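Local coordinates for protein Fe(2+) transporter FeoB (Legionella pneumophila, PDB 3IBY) that probably carries ferrous iron across the bacterial inner membrane in a GTP-driven uptake system, this piece being its cytosolic GTPase and GDI domains, at residues Ala20-Asn23 with Ala24-Val28; Met120-Ala123 with Glu124-Ile128; Leu186-Gln189 with Leu190-Lys193. All blocks are in the same frame, centred on the assembly; numbering follows the deposited sequence.

Interaction 1 (Ala20-Asn23 with Ala24-Val28)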
ATOM      1  N   ALA A  20      13.922 -13.692  -0.637  1.00  8.45           N
ATOM      2  CA  ALA A  20      13.716 -14.608   0.418  1.00  9.12           C
ATOM      3  C   ALA A  20      12.518 -15.516   0.055  1.00 10.77           C
ATOM      4  O   ALA A  20      12.570 -16.740   0.239  1.00 11.35           O
ATOM      5  CB  ALA A  20      13.464 -13.840   1.680  1.00  9.22           C
ATOM      6  N   LEU A  21      11.460 -14.929  -0.497  1.00 11.92           N
ATOM      7  CA  LEU A  21      10.254 -15.691  -0.836  1.00 12.30           C
ATOM      8  C   LEU A  21      10.452 -16.564  -2.073  1.00 12.59           C
ATOM      9  O   LEU A  21      10.069 -17.704  -2.083  1.00 13.45           O
ATOM     10  CB  LEU A  21       9.112 -14.727  -1.085  1.00 12.58           C
ATOM     11  CG  LEU A  21       8.533 -13.956   0.111  1.00 12.98           C
ATOM     12  CD1 LEU A  21       7.598 -12.944  -0.437  1.00 12.23           C
ATOM     13  CD2 LEU A  21       7.772 -14.812   1.027  1.00 11.57           C
ATOM     14  N   THR A  22      11.100 -16.041  -3.102  1.00 12.99           N
ATOM     15  CA  THR A  22      11.105 -16.692  -4.414  1.00 13.18           C
ATOM     16  C   THR A  22      12.368 -17.497  -4.734  1.00 12.82           C
ATOM     17  O   THR A  22      12.342 -18.341  -5.588  1.00 13.50           O
ATOM     18  CB  THR A  22      10.908 -15.634  -5.473  1.00 13.19           C
ATOM     19  OG1 THR A  22      12.092 -14.839  -5.570  1.00 12.86           O
ATOM     20  CG2 THR A  22       9.769 -14.734  -5.054  1.00 13.76           C
ATOM     21  N   ASN A  23      13.469 -17.207  -4.060  1.00 12.88           N
ATOM     22  CA  ASN A  23      14.733 -17.880  -4.254  1.00 12.24           C
ATOM     23  C   ASN A  23      15.217 -17.849  -5.680  1.00 11.86           C
ATOM     24  O   ASN A  23      15.361 -16.767  -6.203  1.00 12.63           O
ATOM     25  CB  ASN A  23      14.647 -19.260  -3.675  1.00 12.98           C
ATOM     26  CG  ASN A  23      14.203 -19.258  -2.187  1.00 15.51           C
ATOM     27  OD1 ASN A  23      13.203 -19.899  -1.828  1.00 17.76           O
ATOM     28  ND2 ASN A  23      14.946 -18.532  -1.336  1.00 15.89           N
ATOM     29  N   ALA A  24      15.494 -18.980  -6.332  1.00 11.07           N
ATOM     30  CA  ALA A  24      15.977 -18.937  -7.722  1.00 10.73           C
ATOM     31  C   ALA A  24      14.792 -18.911  -8.681  1.00 10.99           C
ATOM     32  O   ALA A  24      14.949 -18.733  -9.900  1.00 10.16           O
ATOM     33  CB  ALA A  24      16.861 -20.115  -8.015  1.00  9.99           C
ATOM     34  N   ASN A  25      13.596 -19.105  -8.124  1.00 11.18           N
ATOM     35  CA  ASN A  25      12.372 -19.129  -8.949  1.00 12.01           C
ATOM     36  C   ASN A  25      11.851 -17.698  -9.168  1.00 12.42           C
ATOM     37  O   ASN A  25      10.799 -17.304  -8.619  1.00 12.73           O
ATOM     38  CB  ASN A  25      11.278 -20.018  -8.350  1.00 11.12           C
ATOM     39  CG  ASN A  25      11.788 -21.344  -7.994  1.00 10.04           C
ATOM     40  OD1 ASN A  25      12.299 -22.054  -8.824  1.00  7.83           O
ATOM     41  ND2 ASN A  25      11.706 -21.681  -6.725  1.00 11.54           N
ATOM     42  N   GLN A  26      12.593 -16.953  -9.991  1.00 12.26           N
ATOM     43  CA  GLN A  26      12.285 -15.571 -10.233  1.00 11.76           C
ATOM     44  C   GLN A  26      12.926 -15.178 -11.535  1.00 12.18           C
ATOM     45  O   GLN A  26      13.902 -15.780 -11.943  1.00  9.87           O
ATOM     46  CB  GLN A  26      12.808 -14.728  -9.100  1.00 11.03           C
ATOM     47  CG  GLN A  26      14.305 -14.913  -8.801  1.00 11.13           C
ATOM     48  CD  GLN A  26      14.851 -13.754  -8.063  1.00  9.34           C
ATOM     49  OE1 GLN A  26      15.136 -13.848  -6.899  1.00 12.61           O
ATOM     50  NE2 GLN A  26      14.908 -12.611  -8.711  1.00 10.54           N
ATOM     51  N   ARG A  27      12.384 -14.158 -12.182  1.00 13.37           N
ATOM     52  CA  ARG A  27      12.905 -13.674 -13.447  1.00 14.71           C
ATOM     53  C   ARG A  27      12.716 -12.210 -13.705  1.00 14.66           C
ATOM     54  O   ARG A  27      12.009 -11.556 -13.034  1.00 16.03           O
ATOM     55  CB  ARG A  27      12.347 -14.454 -14.590  1.00 14.83           C
ATOM     56  CG  ARG A  27      10.988 -14.136 -14.837  1.00 17.01           C
ATOM     57  CD  ARG A  27      10.293 -15.293 -15.344  1.00 19.47           C
ATOM     58  NE  ARG A  27       9.032 -15.362 -14.694  1.00 22.02           N
ATOM     59  CZ  ARG A  27       8.797 -16.023 -13.585  1.00 24.34           C
ATOM     60  NH1 ARG A  27       9.715 -16.779 -13.026  1.00 23.57           N
ATOM     61  NH2 ARG A  27       7.597 -15.964 -13.088  1.00 26.76           N
ATOM     62  N   VAL A  28      13.390 -11.686 -14.685  1.00 14.19           N
ATOM     63  CA  VAL A  28      13.245 -10.278 -14.996  1.00 14.01           C
ATOM     64  C   VAL A  28      12.756 -10.141 -16.433  1.00 13.99           C
ATOM     65  O   VAL A  28      13.185 -10.873 -17.324  1.00 13.81           O
ATOM     66  CB  VAL A  28      14.610  -9.548 -14.847  1.00 14.03           C
ATOM     67  CG1 VAL A  28      15.484  -9.730 -16.132  1.00 12.10           C
ATOM     68  CG2 VAL A  28      14.402  -8.086 -14.540  1.00 14.94           C
TER
HETATM   69  O   HOH W   1      10.301 -20.797  -4.971  1.00  7.01           O
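T22, the last helical residue here, and N25 are tied by the bond that turns the chain: N25 N donates to T22 O at 2.9 Å, noticeably bent at the hydrogen (134°), closing a type II' beta turn. A water modelled between T22 O and N25 ND2 is doubtful. The OG1 of T22 is tucked between the backbone N and the carbonyl carbon (chi1 71°), from where it is hydrogen-bonded to F18 O one turn back. Threonine thus suits a buried helix end, its hydroxyl satisfied by the helix itself. Q26 crosses it at about a right angle, with Q26 CB 3.6 Å from T22 OG1. N23 leaves the helix with positive phi (55°), as the second residue of a type II' turn requires; asparagine, after glycine, is among the residues that tolerate this best. Its carbonyl is turned to the strand side, N23 O lying 3.4 Å from Q26 CG. The small A24 completes the corner, and N25 centres an inverse gamma turn. The corner joins helix 14-22 to edge strand 26-30 of the mixed sheet. Backbone bonds of N25 with E42 and R27 with T40, plus a salt bridge from R27 to E42, hold the corner and the start of the strand against strand 37-45, while Q26 leans back on F18 and N19 of the helix.

Interaction 2 (Met120-Ala123 with Glu124-Ile128)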
ATOM      1  N   MET A 120      13.530  -5.402  11.721  1.00 12.58           N
ATOM      2  CA  MET A 120      13.292  -5.406  13.147  1.00 12.36           C
ATOM      3  C   MET A 120      14.625  -5.351  13.934  1.00 12.01           C
ATOM      4  O   MET A 120      14.660  -4.874  15.103  1.00 11.89           O
ATOM      5  CB  MET A 120      12.499  -6.652  13.553  1.00 12.16           C
ATOM      6  CG  MET A 120      11.100  -6.729  13.017  1.00 10.86           C
ATOM      7  SD  MET A 120      10.109  -5.368  13.571  1.00 14.28           S
ATOM      8  CE  MET A 120       9.850  -5.685  15.328  1.00  2.00           C
ATOM      9  N   ASP A 121      15.690  -5.853  13.307  1.00 11.02           N
ATOM     10  CA  ASP A 121      16.983  -5.912  13.957  1.00 10.74           C
ATOM     11  C   ASP A 121      17.570  -4.519  13.993  1.00 11.20           C
ATOM     12  O   ASP A 121      18.066  -4.069  15.038  1.00 11.74           O
ATOM     13  CB  ASP A 121      17.924  -6.952  13.295  1.00 10.43           C
ATOM     14  CG  ASP A 121      18.131  -6.745  11.786  1.00  9.95           C
ATOM     15  OD1 ASP A 121      17.273  -6.147  11.080  1.00 12.52           O
ATOM     16  OD2 ASP A 121      19.161  -7.205  11.279  1.00  6.04           O
ATOM     17  N   ILE A 122      17.463  -3.796  12.876  1.00 12.13           N
ATOM     18  CA  ILE A 122      18.010  -2.431  12.802  1.00 12.16           C
ATOM     19  C   ILE A 122      17.173  -1.535  13.686  1.00 11.99           C
ATOM     20  O   ILE A 122      17.695  -0.678  14.372  1.00 11.77           O
ATOM     21  CB  ILE A 122      18.033  -1.829  11.385  1.00 12.34           C
ATOM     22  CG1 ILE A 122      18.641  -2.804  10.365  1.00 12.43           C
ATOM     23  CG2 ILE A 122      18.811  -0.499  11.406  1.00 11.64           C
ATOM     24  CD1 ILE A 122      20.075  -3.160  10.585  1.00 11.29           C
ATOM     25  N   ALA A 123      15.863  -1.737  13.631  1.00 12.61           N
ATOM     26  CA  ALA A 123      14.908  -1.108  14.545  1.00 12.73           C
ATOM     27  C   ALA A 123      15.337  -1.207  15.987  1.00 13.26           C
ATOM     28  O   ALA A 123      15.307  -0.215  16.699  1.00 13.71           O
ATOM     29  CB  ALA A 123      13.552  -1.770  14.409  1.00 12.86           C
ATOM     30  N   GLU A 124      15.694  -2.418  16.421  1.00 13.70           N
ATOM     31  CA  GLU A 124      16.108  -2.663  17.804  1.00 13.71           C
ATOM     32  C   GLU A 124      17.446  -2.002  18.161  1.00 13.13           C
ATOM     33  O   GLU A 124      17.591  -1.442  19.267  1.00 12.95           O
ATOM     34  CB  GLU A 124      16.222  -4.165  18.082  1.00 13.94           C
ATOM     35  CG  GLU A 124      16.509  -4.449  19.609  1.00 16.57           C
ATOM     36  CD  GLU A 124      16.925  -5.895  19.907  1.00 18.37           C
ATOM     37  OE1 GLU A 124      17.511  -6.564  19.033  1.00 20.87           O
ATOM     38  OE2 GLU A 124      16.667  -6.367  21.029  1.00 21.03           O
ATOM     39  N   HIS A 125      18.420  -2.133  17.247  1.00 12.12           N
ATOM     40  CA  HIS A 125      19.731  -1.495  17.355  1.00 11.14           C
ATOM     41  C   HIS A 125      19.602   0.002  17.525  1.00 11.22           C
ATOM     42  O   HIS A 125      20.378   0.610  18.246  1.00 11.36           O
ATOM     43  CB  HIS A 125      20.544  -1.773  16.095  1.00 10.96           C
ATOM     44  CG  HIS A 125      21.861  -1.064  16.046  1.00 10.76           C
ATOM     45  ND1 HIS A 125      22.948  -1.451  16.804  1.00 12.40           N
ATOM     46  CD2 HIS A 125      22.270  -0.001  15.315  1.00  8.95           C
ATOM     47  CE1 HIS A 125      23.965  -0.650  16.544  1.00 11.88           C
ATOM     48  NE2 HIS A 125      23.581   0.230  15.635  1.00 10.92           N
ATOM     49  N   ARG A 126      18.618   0.610  16.867  1.00 11.34           N
ATOM     50  CA  ARG A 126      18.386   2.069  17.014  1.00 11.52           C
ATOM     51  C   ARG A 126      17.488   2.447  18.202  1.00 11.36           C
ATOM     52  O   ARG A 126      17.108   3.609  18.361  1.00 10.64           O
ATOM     53  CB  ARG A 126      17.825   2.640  15.710  1.00 11.58           C
ATOM     54  CG  ARG A 126      18.777   2.437  14.549  1.00 10.76           C
ATOM     55  CD  ARG A 126      18.138   2.953  13.339  1.00 10.11           C
ATOM     56  NE  ARG A 126      18.938   2.747  12.155  1.00  9.27           N
ATOM     57  CZ  ARG A 126      18.607   3.211  10.955  1.00  9.51           C
ATOM     58  NH1 ARG A 126      17.481   3.905  10.782  1.00 11.75           N
ATOM     59  NH2 ARG A 126      19.392   2.966   9.915  1.00  7.74           N
ATOM     60  N   GLY A 127      17.193   1.458  19.046  1.00 11.98           N
ATOM     61  CA  GLY A 127      16.317   1.626  20.195  1.00 12.19           C
ATOM     62  C   GLY A 127      14.892   1.958  19.810  1.00 12.29           C
ATOM     63  O   GLY A 127      14.242   2.713  20.518  1.00 13.28           O
ATOM     64  N   ILE A 128      14.415   1.424  18.687  1.00 12.37           N
ATOM     65  CA  ILE A 128      13.022   1.600  18.263  1.00 12.85           C
ATOM     66  C   ILE A 128      12.230   0.356  18.664  1.00 13.06           C
ATOM     67  O   ILE A 128      12.576  -0.779  18.310  1.00 12.33           O
ATOM     68  CB  ILE A 128      12.852   1.843  16.727  1.00 12.78           C
ATOM     69  CG1 ILE A 128      13.666   3.069  16.253  1.00 13.84           C
ATOM     70  CG2 ILE A 128      11.395   2.077  16.402  1.00 11.68           C
ATOM     71  CD1 ILE A 128      13.895   3.195  14.699  1.00 12.44           C
TER
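I122 and R126, one helical turn apart, lie side by side and point the same way. The methyl CG2 of I122 sits over one face of the R126 guanidinium, 3.3 Å from R126 NE and 3.7 Å from R126 CZ. Chi1 of R126 (-60°) sets CG beside its backbone N, and the chain runs extended from there to NE, which lays the flat group along the isoleucine. The branched residue offers a methyl for this cover, and the flat, largely apolar face of the guanidinium accepts it.

The other apolar pair spans the helix end: A123 CB is 4.3 Å from I128 CB. Alanine is small enough to be buried there and let the chain fold back over it.

Backbone bonds hold the turn. E124 N bonds to M120 O, H125 N to D121 O is nearly straight (170°), and R126 N bonds to I122 O at 3.0 Å. The helix then closes in a Schellman motif, with I128 N donating to A123 O at 2.7 Å and G127 N to E124 O at 2.9 Å. G127 takes the C-prime place with positive phi, a conformation easy for a residue without a side chain.

Among polar side chains, D121 OD2 is hydrogen-bonded to H149 NE2. M120 and D121 belong to the predicted GTP site, where D121 probably corresponds to the aspartate of the G4 (NKxD-type) motif, here N118-M119-M120-D121, which recognises guanine in GTPases.

This short helix, 120-125, follows strand 113-118 of the main sheet and leads to strand 129-130, which pairs with 254-255. A123 packs on A93 and R126 on C94, both in the loop after strand 86-92.

Interaction 3 (Leu186-Gln189 with Leu190-Lys193)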
ATOM      1  N   LEU A 186     -17.786  13.316  -5.096  1.00  8.59           N
ATOM      2  CA  LEU A 186     -16.882  12.716  -6.035  1.00  8.65           C
ATOM      3  C   LEU A 186     -17.120  11.202  -6.102  1.00  9.00           C
ATOM      4  O   LEU A 186     -17.340  10.677  -7.191  1.00  9.01           O
ATOM      5  CB  LEU A 186     -15.456  13.063  -5.637  1.00  8.52           C
ATOM      6  CG  LEU A 186     -14.413  12.999  -6.724  1.00  8.54           C
ATOM      7  CD1 LEU A 186     -14.778  13.936  -7.851  1.00  8.99           C
ATOM      8  CD2 LEU A 186     -13.065  13.345  -6.131  1.00  7.89           C
ATOM      9  N   GLU A 187     -17.139  10.526  -4.949  1.00  9.08           N
ATOM     10  CA  GLU A 187     -17.461   9.090  -4.904  1.00  9.66           C
ATOM     11  C   GLU A 187     -18.765   8.753  -5.619  1.00  9.70           C
ATOM     12  O   GLU A 187     -18.840   7.779  -6.350  1.00 10.12           O
ATOM     13  CB  GLU A 187     -17.508   8.538  -3.463  1.00  9.76           C
ATOM     14  CG  GLU A 187     -17.737   7.001  -3.396  1.00 10.60           C
ATOM     15  CD  GLU A 187     -17.511   6.338  -1.999  1.00 12.38           C
ATOM     16  OE1 GLU A 187     -17.740   6.978  -0.952  1.00 12.59           O
ATOM     17  OE2 GLU A 187     -17.124   5.138  -1.946  1.00 13.46           O
ATOM     18  N   ASN A 188     -19.792   9.555  -5.420  1.00 10.07           N
ATOM     19  CA  ASN A 188     -21.101   9.252  -6.009  1.00 10.50           C
ATOM     20  C   ASN A 188     -21.177   9.524  -7.518  1.00 10.16           C
ATOM     21  O   ASN A 188     -21.717   8.724  -8.274  1.00  9.97           O
ATOM     22  CB  ASN A 188     -22.186  10.025  -5.239  1.00 11.18           C
ATOM     23  CG  ASN A 188     -22.367   9.499  -3.796  1.00 12.77           C
ATOM     24  OD1 ASN A 188     -22.446  10.281  -2.828  1.00 12.86           O
ATOM     25  ND2 ASN A 188     -22.431   8.162  -3.661  1.00 13.66           N
ATOM     26  N   GLN A 189     -20.639  10.659  -7.947  1.00 10.13           N
ATOM     27  CA  GLN A 189     -20.397  10.931  -9.363  1.00 10.19           C
ATOM     28  C   GLN A 189     -19.839   9.651 -10.032  1.00  9.98           C
ATOM     29  O   GLN A 189     -20.411   9.156 -11.021  1.00 10.37           O
ATOM     30  CB  GLN A 189     -19.396  12.089  -9.486  1.00 10.58           C
ATOM     31  CG  GLN A 189     -19.485  13.009 -10.729  1.00 11.72           C
ATOM     32  CD  GLN A 189     -18.720  14.372 -10.524  1.00 13.75           C
ATOM     33  OE1 GLN A 189     -18.182  14.645  -9.444  1.00 12.94           O
ATOM     34  NE2 GLN A 189     -18.695  15.217 -11.566  1.00 14.28           N
ATOM     35  N   LEU A 190     -18.761   9.098  -9.457  1.00  8.83           N
ATOM     36  CA  LEU A 190     -18.114   7.887  -9.981  1.00  8.11           C
ATOM     37  C   LEU A 190     -19.035   6.663 -10.024  1.00  8.10           C
ATOM     38  O   LEU A 190     -19.077   5.967 -11.032  1.00  7.30           O
ATOM     39  CB  LEU A 190     -16.846   7.541  -9.179  1.00  7.76           C
ATOM     40  CG  LEU A 190     -15.735   8.586  -9.232  1.00  6.87           C
ATOM     41  CD1 LEU A 190     -14.512   8.096  -8.569  1.00  5.41           C
ATOM     42  CD2 LEU A 190     -15.450   9.004 -10.675  1.00  7.06           C
ATOM     43  N   ILE A 191     -19.763   6.395  -8.941  1.00  8.14           N
ATOM     44  CA  ILE A 191     -20.687   5.255  -8.920  1.00  8.19           C
ATOM     45  C   ILE A 191     -21.708   5.374 -10.058  1.00  8.47           C
ATOM     46  O   ILE A 191     -21.923   4.415 -10.795  1.00  8.39           O
ATOM     47  CB  ILE A 191     -21.385   5.104  -7.549  1.00  8.30           C
ATOM     48  CG1 ILE A 191     -20.367   4.697  -6.474  1.00  8.31           C
ATOM     49  CG2 ILE A 191     -22.456   4.059  -7.597  1.00  7.36           C
ATOM     50  CD1 ILE A 191     -20.768   5.038  -5.059  1.00  7.98           C
ATOM     51  N   SER A 192     -22.285   6.559 -10.236  1.00  9.06           N
ATOM     52  CA  SER A 192     -23.256   6.806 -11.330  1.00  9.80           C
ATOM     53  C   SER A 192     -22.662   6.603 -12.712  1.00 10.05           C
ATOM     54  O   SER A 192     -23.357   6.140 -13.635  1.00  9.87           O
ATOM     55  CB  SER A 192     -23.783   8.247 -11.285  1.00  9.80           C
ATOM     56  OG  SER A 192     -24.294   8.565 -10.017  1.00 10.44           O
ATOM     57  N   LYS A 193     -21.398   7.024 -12.845  1.00 10.21           N
ATOM     58  CA  LYS A 193     -20.605   6.812 -14.043  1.00 10.63           C
ATOM     59  C   LYS A 193     -20.598   5.334 -14.425  1.00 10.46           C
ATOM     60  O   LYS A 193     -20.453   5.003 -15.593  1.00 10.47           O
ATOM     61  CB  LYS A 193     -19.168   7.313 -13.828  1.00 11.20           C
ATOM     62  CG  LYS A 193     -18.778   8.527 -14.655  1.00 13.31           C
ATOM     63  CD  LYS A 193     -18.509   8.128 -16.126  1.00 15.99           C
ATOM     64  CE  LYS A 193     -18.632   9.327 -17.093  1.00 17.24           C
ATOM     65  NZ  LYS A 193     -18.807   8.918 -18.533  1.00 17.93           N
TER
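I191 lays its CD1 methyl against the aliphatic part of E187, CD1 to E187 CG being 4.0 Å, the two side chains crossing obliquely. E187 CG stands opposite its backbone N (chi1 -176°) and the chain stays extended beyond it, which leaves the CG methylene against the isoleucine while the carboxylate travels on. A glutamate works at this partly exposed place because its stem is aliphatic and its end polar. I191 CG1 also rests 3.4 Å from E187 O. In the same way L190 CG lies 3.3 Å from L186 O, packing the leucine close to the preceding turn.

S192 makes the distinctive polar contact. Its OG donates to N188 O at 3.1 Å, from above the carbonyl plane, while its own N reaches the same oxygen at 3.0 Å almost straight (175°). One carbonyl is therefore gripped twice, and a short hydroxyl side chain, turned beside its backbone N (chi1 -53°), suits this reach back by one turn. The i to i+4 pattern is otherwise regular, from L190 N on L186 O to K193 N on Q189 O.

These turns belong to helix 177-193, in the helical part that is probably the GDI domain. L190 is buried against A200 and F203 of helix 197-209 and against F219. L186 and Q189 meet L223 of helix 219-229, and K193 makes a cation-pi contact with F219.

How the interactions relate
Interactions 1 and 2 both belong to the GTPase domain, with centres 28 Å apart and nearest atoms about 13 Å apart. Each lies near a different part of the predicted GTP site. In interaction 1 the side chain of Q26 is about 7 Å from that of T15 of the P-loop, near it without contact, whereas interaction 2 itself contains M120 and D121, on the side expected to recognise the base. Interaction 3 lies away from these sites: its centre is 41 Å from that of interaction 1 and 45 Å from that of interaction 2, across the centre of the chain. All three are local, two ending or leaving a helix and one running along it.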